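PDB 6R5W: Gp15 protein, which probably binds a receptor on the Listeria cell surface as the homotrimeric receptor-binding protein of phage PSA, of which this chain is the C-terminal part. Local coordinates for residues L89-G94 with G163-T168; T104-T109 with D146-G151; A127-A132 with D156-L161. All blocks are in the same frame, centred on the assembly; numbering follows the deposited sequence.

Contact 1: L89-G94 with G163-T168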
loop_
_atom_site.group_PDB
_atom_site.type_symbol
_atom_site.label_atom_id
_atom_site.label_comp_id
_atom_site.label_asym_id
_atom_site.label_seq_id
_atom_site.Cartn_x
_atom_site.Cartn_y
_atom_site.Cartn_z
ATOM N N LEU A 89 -6.261 -6.721 5.526
ATOM C CA LEU A 89 -5.624 -7.976 5.214
ATOM C C LEU A 89 -5.138 -8.571 6.525
ATOM O O LEU A 89 -4.399 -7.913 7.256
ATOM C CB LEU A 89 -4.477 -7.754 4.267
ATOM C CG LEU A 89 -3.745 -9.031 3.901
ATOM C CD1 LEU A 89 -4.601 -9.971 3.014
ATOM C CD2 LEU A 89 -2.464 -8.600 3.125
ATOM N N VAL A 90 -5.539 -9.801 6.806
ATOM C CA VAL A 90 -5.281 -10.459 8.083
ATOM C C VAL A 90 -4.333 -11.622 7.820
ATOM O O VAL A 90 -4.564 -12.430 6.908
ATOM C CB VAL A 90 -6.575 -10.943 8.762
ATOM C CG1 VAL A 90 -6.226 -11.704 10.072
ATOM C CG2 VAL A 90 -7.558 -9.772 8.994
ATOM N N ILE A 91 -3.268 -11.712 8.618
ATOM C CA ILE A 91 -2.265 -12.759 8.467
ATOM C C ILE A 91 -2.088 -13.438 9.823
ATOM O O ILE A 91 -1.542 -12.841 10.770
ATOM C CB ILE A 91 -0.931 -12.205 7.923
ATOM C CG1 ILE A 91 -1.163 -11.534 6.559
ATOM C CG2 ILE A 91 0.125 -13.307 7.920
ATOM C CD1 ILE A 91 0.006 -10.776 6.027
ATOM N N VAL A 92 -2.595 -14.639 9.951
ATOM C CA VAL A 92 -2.550 -15.374 11.229
ATOM C C VAL A 92 -1.182 -16.032 11.384
ATOM O O VAL A 92 -0.518 -16.366 10.419
ATOM C CB VAL A 92 -3.685 -16.435 11.311
ATOM C CG1 VAL A 92 -3.738 -17.133 12.645
ATOM C CG2 VAL A 92 -5.010 -15.764 11.012
ATOM N N SER A 93 -0.751 -16.242 12.625
ATOM C CA SER A 93 0.492 -16.943 12.915
ATOM C C SER A 93 0.335 -17.740 14.224
ATOM O O SER A 93 -0.469 -17.391 15.105
ATOM C CB SER A 93 1.705 -15.948 13.060
ATOM O OG SER A 93 1.524 -15.214 14.239
ATOM N N GLY A 94 1.190 -18.744 14.358
ATOM C CA GLY A 94 1.273 -19.556 15.536
ATOM C C GLY A 94 1.036 -21.028 15.270
ATOM O O GLY A 94 0.820 -21.460 14.140
ATOM N N GLY A 163 -0.447 -20.233 7.583
ATOM C CA GLY A 163 -0.946 -20.060 6.242
ATOM C C GLY A 163 -2.324 -19.433 6.114
ATOM O O GLY A 163 -2.846 -19.261 5.012
ATOM N N ILE A 164 -2.938 -19.027 7.195
ATOM C CA ILE A 164 -4.285 -18.478 7.151
ATOM C C ILE A 164 -4.169 -16.971 6.906
ATOM O O ILE A 164 -3.817 -16.197 7.812
ATOM C CB ILE A 164 -5.033 -18.791 8.453
ATOM C CG1 ILE A 164 -5.122 -20.312 8.660
ATOM C CG2 ILE A 164 -6.460 -18.170 8.340
ATOM C CD1 ILE A 164 -5.628 -20.636 9.985
ATOM N N ILE A 165 -4.531 -16.553 5.685
ATOM C CA ILE A 165 -4.461 -15.163 5.233
ATOM C C ILE A 165 -5.751 -14.846 4.515
ATOM O O ILE A 165 -6.194 -15.653 3.690
ATOM C CB ILE A 165 -3.276 -14.926 4.286
ATOM C CG1 ILE A 165 -2.004 -15.247 5.044
ATOM C CG2 ILE A 165 -3.342 -13.510 3.695
ATOM C CD1 ILE A 165 -0.760 -15.224 4.127
ATOM N N TYR A 166 -6.367 -13.696 4.836
ATOM C CA TYR A 166 -7.670 -13.376 4.229
ATOM C C TYR A 166 -7.966 -11.881 4.384
ATOM O O TYR A 166 -7.353 -11.183 5.192
ATOM C CB TYR A 166 -8.786 -14.203 4.883
ATOM C CG TYR A 166 -9.016 -13.856 6.319
ATOM C CD1 TYR A 166 -8.266 -14.464 7.352
ATOM C CD2 TYR A 166 -9.973 -12.906 6.683
ATOM C CE1 TYR A 166 -8.460 -14.152 8.618
ATOM C CE2 TYR A 166 -10.181 -12.574 7.987
ATOM C CZ TYR A 166 -9.417 -13.210 8.994
ATOM O OH TYR A 166 -9.558 -12.883 10.315
ATOM N N LEU A 167 -8.951 -11.417 3.628
ATOM C CA LEU A 167 -9.493 -10.068 3.708
ATOM C C LEU A 167 -10.837 -10.006 4.447
ATOM O O LEU A 167 -11.690 -10.865 4.284
ATOM C CB LEU A 167 -9.706 -9.524 2.288
ATOM C CG LEU A 167 -8.437 -9.222 1.501
ATOM C CD1 LEU A 167 -8.701 -9.162 0.031
ATOM C CD2 LEU A 167 -7.819 -7.909 2.010
ATOM N N THR A 168 -11.038 -8.946 5.198
ATOM C CA THR A 168 -12.302 -8.618 5.853
ATOM C C THR A 168 -13.274 -7.886 4.903
ATOM O O THR A 168 -12.998 -7.611 3.731
ATOM C CB THR A 168 -12.017 -7.780 7.096
ATOM O OG1 THR A 168 -11.507 -6.544 6.620
ATOM C CG2 THR A 168 -11.063 -8.500 8.057
#

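Contact 2: T104-T109 with D146-G151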
loop_
_atom_site.group_PDB
_atom_site.type_symbol
_atom_site.label_atom_id
_atom_site.label_comp_id
_atom_site.label_asym_id
_atom_site.label_seq_id
_atom_site.Cartn_x
_atom_site.Cartn_y
_atom_site.Cartn_z
ATOM N N THR A 104 -8.867 -31.369 17.325
ATOM C CA THR A 104 -9.783 -30.993 16.255
ATOM C C THR A 104 -10.801 -30.007 16.762
ATOM O O THR A 104 -10.950 -29.767 17.959
ATOM C CB THR A 104 -10.528 -32.228 15.728
ATOM O OG1 THR A 104 -11.471 -32.664 16.750
ATOM C CG2 THR A 104 -9.589 -33.311 15.459
ATOM N N GLY A 105 -11.517 -29.367 15.831
ATOM C CA GLY A 105 -12.456 -28.362 16.251
ATOM C C GLY A 105 -11.870 -26.976 16.316
ATOM O O GLY A 105 -10.785 -26.693 15.768
ATOM N N ILE A 106 -12.605 -26.090 16.987
ATOM C CA ILE A 106 -12.243 -24.678 17.057
ATOM C C ILE A 106 -11.119 -24.463 18.065
ATOM O O ILE A 106 -11.289 -24.679 19.271
ATOM C CB ILE A 106 -13.450 -23.809 17.407
ATOM C CG1 ILE A 106 -14.484 -23.848 16.230
ATOM C CG2 ILE A 106 -13.041 -22.365 17.628
ATOM C CD1 ILE A 106 -15.844 -23.214 16.565
ATOM N N CYS A 107 -9.967 -24.042 17.581
ATOM C CA CYS A 107 -8.788 -23.825 18.441
ATOM C C CYS A 107 -8.606 -22.372 18.858
ATOM O O CYS A 107 -7.875 -22.106 19.803
ATOM C CB CYS A 107 -7.548 -24.342 17.730
ATOM S SG CYS A 107 -7.060 -23.368 16.202
ATOM N N ALA A 108 -9.282 -21.430 18.216
ATOM C CA ALA A 108 -9.188 -20.011 18.463
ATOM C C ALA A 108 -10.202 -19.311 17.594
ATOM O O ALA A 108 -10.665 -19.872 16.585
ATOM C CB ALA A 108 -7.776 -19.458 18.123
ATOM N N THR A 109 -10.570 -18.110 18.019
ATOM C CA THR A 109 -11.522 -17.232 17.346
ATOM C C THR A 109 -10.972 -15.821 17.289
ATOM O O THR A 109 -10.494 -15.311 18.292
ATOM C CB THR A 109 -12.906 -17.181 18.093
ATOM O OG1 THR A 109 -13.409 -18.518 18.230
ATOM C CG2 THR A 109 -13.873 -16.341 17.345
ATOM N N ASP A 146 -13.994 -18.171 13.496
ATOM C CA ASP A 146 -13.448 -19.323 14.190
ATOM C C ASP A 146 -12.442 -20.060 13.295
ATOM O O ASP A 146 -12.678 -20.271 12.082
ATOM C CB ASP A 146 -14.560 -20.311 14.568
ATOM C CG ASP A 146 -15.614 -19.683 15.414
ATOM O OD1 ASP A 146 -15.270 -19.223 16.514
ATOM O OD2 ASP A 146 -16.771 -19.586 14.904
ATOM N N ILE A 147 -11.334 -20.480 13.907
ATOM C CA ILE A 147 -10.336 -21.312 13.257
ATOM C C ILE A 147 -10.648 -22.750 13.638
ATOM O O ILE A 147 -10.411 -23.191 14.766
ATOM C CB ILE A 147 -8.901 -20.899 13.641
ATOM C CG1 ILE A 147 -8.716 -19.431 13.301
ATOM C CG2 ILE A 147 -7.914 -21.741 12.908
ATOM C CD1 ILE A 147 -7.372 -18.909 13.689
ATOM N N ASN A 148 -11.258 -23.477 12.701
ATOM C CA ASN A 148 -11.822 -24.807 12.948
ATOM C C ASN A 148 -11.004 -25.877 12.248
ATOM O O ASN A 148 -11.086 -26.031 11.011
ATOM C CB ASN A 148 -13.257 -24.784 12.410
ATOM C CG ASN A 148 -14.046 -26.061 12.661
ATOM O OD1 ASN A 148 -13.601 -26.973 13.314
ATOM N ND2 ASN A 148 -15.151 -26.169 11.952
ATOM N N ILE A 149 -10.254 -26.665 13.027
ATOM C CA ILE A 149 -9.477 -27.772 12.486
ATOM C C ILE A 149 -10.401 -28.968 12.220
ATOM O O ILE A 149 -10.916 -29.576 13.156
ATOM C CB ILE A 149 -8.312 -28.146 13.433
ATOM C CG1 ILE A 149 -7.370 -26.955 13.597
ATOM C CG2 ILE A 149 -7.598 -29.358 12.900
ATOM C CD1 ILE A 149 -6.385 -27.124 14.727
ATOM N N VAL A 150 -10.636 -29.274 10.951
ATOM C CA VAL A 150 -11.592 -30.272 10.493
ATOM C C VAL A 150 -10.948 -31.589 10.137
ATOM O O VAL A 150 -11.529 -32.647 10.359
ATOM C CB VAL A 150 -12.361 -29.690 9.277
ATOM C CG1 VAL A 150 -13.055 -30.786 8.494
ATOM C CG2 VAL A 150 -13.334 -28.642 9.732
ATOM N N GLY A 151 -9.730 -31.571 9.590
ATOM C CA GLY A 151 -9.037 -32.819 9.308
ATOM C C GLY A 151 -7.585 -32.674 9.636
ATOM O O GLY A 151 -7.024 -31.609 9.370
#

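Contact 3: A127-A132 with D156-L161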
loop_
_atom_site.group_PDB
_atom_site.type_symbol
_atom_site.label_atom_id
_atom_site.label_comp_id
_atom_site.label_asym_id
_atom_site.label_seq_id
_atom_site.Cartn_x
_atom_site.Cartn_y
_atom_site.Cartn_z
ATOM N N ALA A 127 0.224 -27.008 7.358
ATOM C CA ALA A 127 1.170 -28.020 7.779
ATOM C C ALA A 127 0.958 -28.403 9.239
ATOM O O ALA A 127 0.600 -27.582 10.078
ATOM C CB ALA A 127 2.634 -27.534 7.593
ATOM N N GLN A 128 1.271 -29.660 9.559
ATOM C CA GLN A 128 1.497 -30.037 10.941
ATOM C C GLN A 128 3.012 -30.082 11.176
ATOM O O GLN A 128 3.823 -30.126 10.237
ATOM C CB GLN A 128 0.856 -31.395 11.286
ATOM C CG GLN A 128 -0.638 -31.394 11.128
ATOM C CD GLN A 128 -1.283 -32.649 11.848
ATOM O OE1 GLN A 128 -1.308 -33.751 11.261
ATOM N NE2 GLN A 128 -1.703 -32.463 13.055
ATOM N N GLN A 129 3.358 -30.073 12.446
ATOM C CA GLN A 129 4.747 -30.029 12.895
ATOM C C GLN A 129 5.388 -31.408 12.856
ATOM O O GLN A 129 5.624 -32.046 13.877
ATOM C CB GLN A 129 4.728 -29.412 14.264
ATOM C CG GLN A 129 6.170 -29.153 14.872
ATOM C CD GLN A 129 6.136 -28.559 16.233
ATOM O OE1 GLN A 129 5.308 -27.738 16.574
ATOM N NE2 GLN A 129 7.015 -29.078 17.104
ATOM N N SER A 130 5.659 -31.878 11.639
ATOM C CA SER A 130 6.055 -33.257 11.445
ATOM C C SER A 130 6.847 -33.483 10.181
ATOM O O SER A 130 6.608 -32.861 9.142
ATOM C CB SER A 130 4.802 -34.179 11.440
ATOM O OG SER A 130 5.124 -35.508 10.993
ATOM N N THR A 131 7.777 -34.439 10.261
ATOM C CA THR A 131 8.538 -34.854 9.103
ATOM C C THR A 131 7.781 -35.770 8.183
ATOM O O THR A 131 8.269 -36.030 7.092
ATOM C CB THR A 131 9.870 -35.533 9.536
ATOM O OG1 THR A 131 9.576 -36.693 10.317
ATOM C CG2 THR A 131 10.678 -34.561 10.362
ATOM N N ALA A 132 6.635 -36.300 8.605
ATOM C CA ALA A 132 5.786 -37.091 7.725
ATOM C C ALA A 132 4.851 -36.128 6.981
ATOM O O ALA A 132 4.024 -35.455 7.621
ATOM C CB ALA A 132 4.966 -38.117 8.518
ATOM N N ASP A 156 -2.293 -36.057 17.446
ATOM C CA ASP A 156 -1.255 -35.893 18.458
ATOM C C ASP A 156 -0.080 -35.026 18.003
ATOM O O ASP A 156 0.882 -34.879 18.753
ATOM C CB ASP A 156 -0.694 -37.255 18.853
ATOM C CG ASP A 156 -1.749 -38.137 19.461
ATOM O OD1 ASP A 156 -2.480 -37.630 20.317
ATOM O OD2 ASP A 156 -1.869 -39.299 19.030
ATOM N N VAL A 157 -0.156 -34.422 16.836
ATOM C CA VAL A 157 0.928 -33.582 16.266
ATOM C C VAL A 157 0.418 -32.153 16.220
ATOM O O VAL A 157 -0.776 -31.920 15.980
ATOM C CB VAL A 157 1.336 -34.085 14.882
ATOM C CG1 VAL A 157 2.351 -33.173 14.197
ATOM C CG2 VAL A 157 1.925 -35.510 15.023
ATOM N N ASN A 158 1.293 -31.195 16.517
ATOM C CA ASN A 158 0.844 -29.828 16.562
ATOM C C ASN A 158 0.468 -29.384 15.140
ATOM O O ASN A 158 0.946 -29.942 14.141
ATOM C CB ASN A 158 1.948 -28.873 17.093
ATOM C CG ASN A 158 2.356 -29.151 18.546
ATOM O OD1 ASN A 158 1.688 -29.873 19.267
ATOM N ND2 ASN A 158 3.460 -28.522 18.979
ATOM N N THR A 159 -0.380 -28.368 15.060
ATOM C CA THR A 159 -0.906 -27.875 13.787
ATOM C C THR A 159 -0.588 -26.385 13.605
ATOM O O THR A 159 -0.858 -25.549 14.489
ATOM C CB THR A 159 -2.422 -28.131 13.719
ATOM O OG1 THR A 159 -2.630 -29.558 13.705
ATOM C CG2 THR A 159 -2.987 -27.608 12.438
ATOM N N GLY A 160 -0.019 -26.034 12.440
ATOM C CA GLY A 160 0.332 -24.644 12.200
ATOM C C GLY A 160 -0.808 -23.778 11.689
ATOM O O GLY A 160 -1.678 -24.254 10.960
ATOM N N LEU A 161 -0.803 -22.503 12.076
ATOM C CA LEU A 161 -1.799 -21.528 11.611
ATOM C C LEU A 161 -1.206 -20.475 10.663
ATOM O O LEU A 161 -1.925 -19.558 10.236
ATOM C CB LEU A 161 -2.438 -20.801 12.779
ATOM C CG LEU A 161 -3.102 -21.632 13.871
ATOM C CD1 LEU A 161 -3.760 -20.730 14.841
ATOM C CD2 LEU A 161 -4.081 -22.618 13.264
#

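Contact 1: L89-G94 with G163-T168
Strands 87-97 and 159-167 are antiparallel neighbours in the sheet facing the centre of the trimer, and here V90 lies opposite Y166, with L89–L167 and I91–I165 as the flanking non-hydrogen-bonded pairs. V90 N gives its hydrogen to Y166 O at 2.8 Å, and Y166 N returns one to V90 O at 3.0 Å. Further along, V92 N reaches I164 O at 2.9 Å in an almost straight bond.

On the face of V90 and Y166, the tyrosine ring lies back across the neighbouring strand, because chi1 of 66° sets CG between its own backbone N and carbonyl carbon. V90 CB then sits over one ring face, 3.9 Å from the centroid and 21° off the normal, a CH-pi contact displaced toward the rim. V90 CG1 reaches past that rim to Y166 OH at 3.5 Å, and V92 CG2 stands at the ring edge. The hydroxyl itself is hydrogen-bonded to L114 O, so a phenol suits a buried place with one polar end.

The other face is aliphatic: L89 CD1 meets I165 CG2 at 3.8 Å, and I91 and I165 lie side by side. I165 packs on I165 of both other subunits, while L89 touches I91 of the second. This is an antiparallel sheet whose aliphatic face is buried against the same face of the other two subunits.

Contact 2: T104-T109 with D146-G151
One residue, I147, is gripped by two successive residues of strand 105-109, which breaks the regular alternation of this antiparallel pair: C107 N bonds to I147 O at 3.0 Å, whereas I147 N bonds to A108 O at 2.8 Å. C107 permits this with a psi of -15°, far from an extended strand. On the T104 side the pairing is regular, with G105 N on I149 O at 2.7 Å and I149 N returning to G105 O, though this second donor stands 47° above the carbonyl plane. G105 has a positive phi, a conformation in which a side chain would collide with the preceding carbonyl.

At the other end T109 and D146 lie side by side. T109 OG1 donates to D146 OD1 at 2.6 Å, nearly along the C-O axis of the carboxylate. That hydroxyl also meets K68 NZ, and D146 OD2 is held by S144 OG. I106 CD1 leans on the carbon end of the carboxylate, 3.7 Å from D146 CG, within a mostly polar row of T109, D146 and N148.

On the buried side C107 SG touches I147 CG2 at 3.8 Å and I149 CD1. The small thiol fits close to the backbone, while the longer isoleucines span the gap to the next layer. This is an edge strand of one four-stranded antiparallel sheet, paired with a strand whose I147 and I149 turn to strands 87-97 and 159-167 of the other.

Contact 3: A127-A132 with D156-L161
Q128 runs along the extended backbone of V157-T159 with its whole side chain. Its CB is pressed against N158 O at 3.2 Å and also touches V157 CG1. CG, placed beside the backbone N by a chi1 of -62°, lies about equally far from N158 O and T159 OG1. CD continues past the threonine, and at the tip NE2 donates to T159 OG1 at 3.1 Å, with the hydroxyl tilted 24° from the amide plane. The same NE2 is hydrogen-bonded to S154 O, so a long side chain ending in an amide suits this buried place.

G160 N bonds to A127 O at 2.9 Å, and Q129 N to N158 O at 3.0 Å. Beyond, Q129 and N158 lie side by side with their amide planes 83° apart, and N158 ND2 donates to Q129 OE1 at 3.1 Å from above its carbonyl plane. V157 CG1 adds an apolar touch to S130 CB at 3.8 Å.

S130 OG accepts from A132 N in an ST turn, and S130 O is bound by N138 of the third subunit, where Q129 also packs on Y140. The loop is thus joined to the strand end by neutral amides, a hydroxyl and backbone groups, which suggests that it is held to the strand mainly by directional bonds between uncharged groups.

How the contacts relate
From the N terminus the chain passes through its helices into the C-terminal beta region, where strand 87-97 supplies the first half of contact 1. The second half comes last, at 163-168, so this contact closes the longest loop and encloses the other two. Within it, contact 2 joins 104-109 to 146-151, and contact 3 joins 127-132 to 156-161; these two cross, since their segments alternate along the chain. Contact 1 lies in one four-stranded sheet and contact 2 in the other, while contact 3 bridges the two sheets, linking the end of strand 122-127 to strand 159-167. I147 helps unite them, its CG2 packing on I164 CD1 and on L161 CD2.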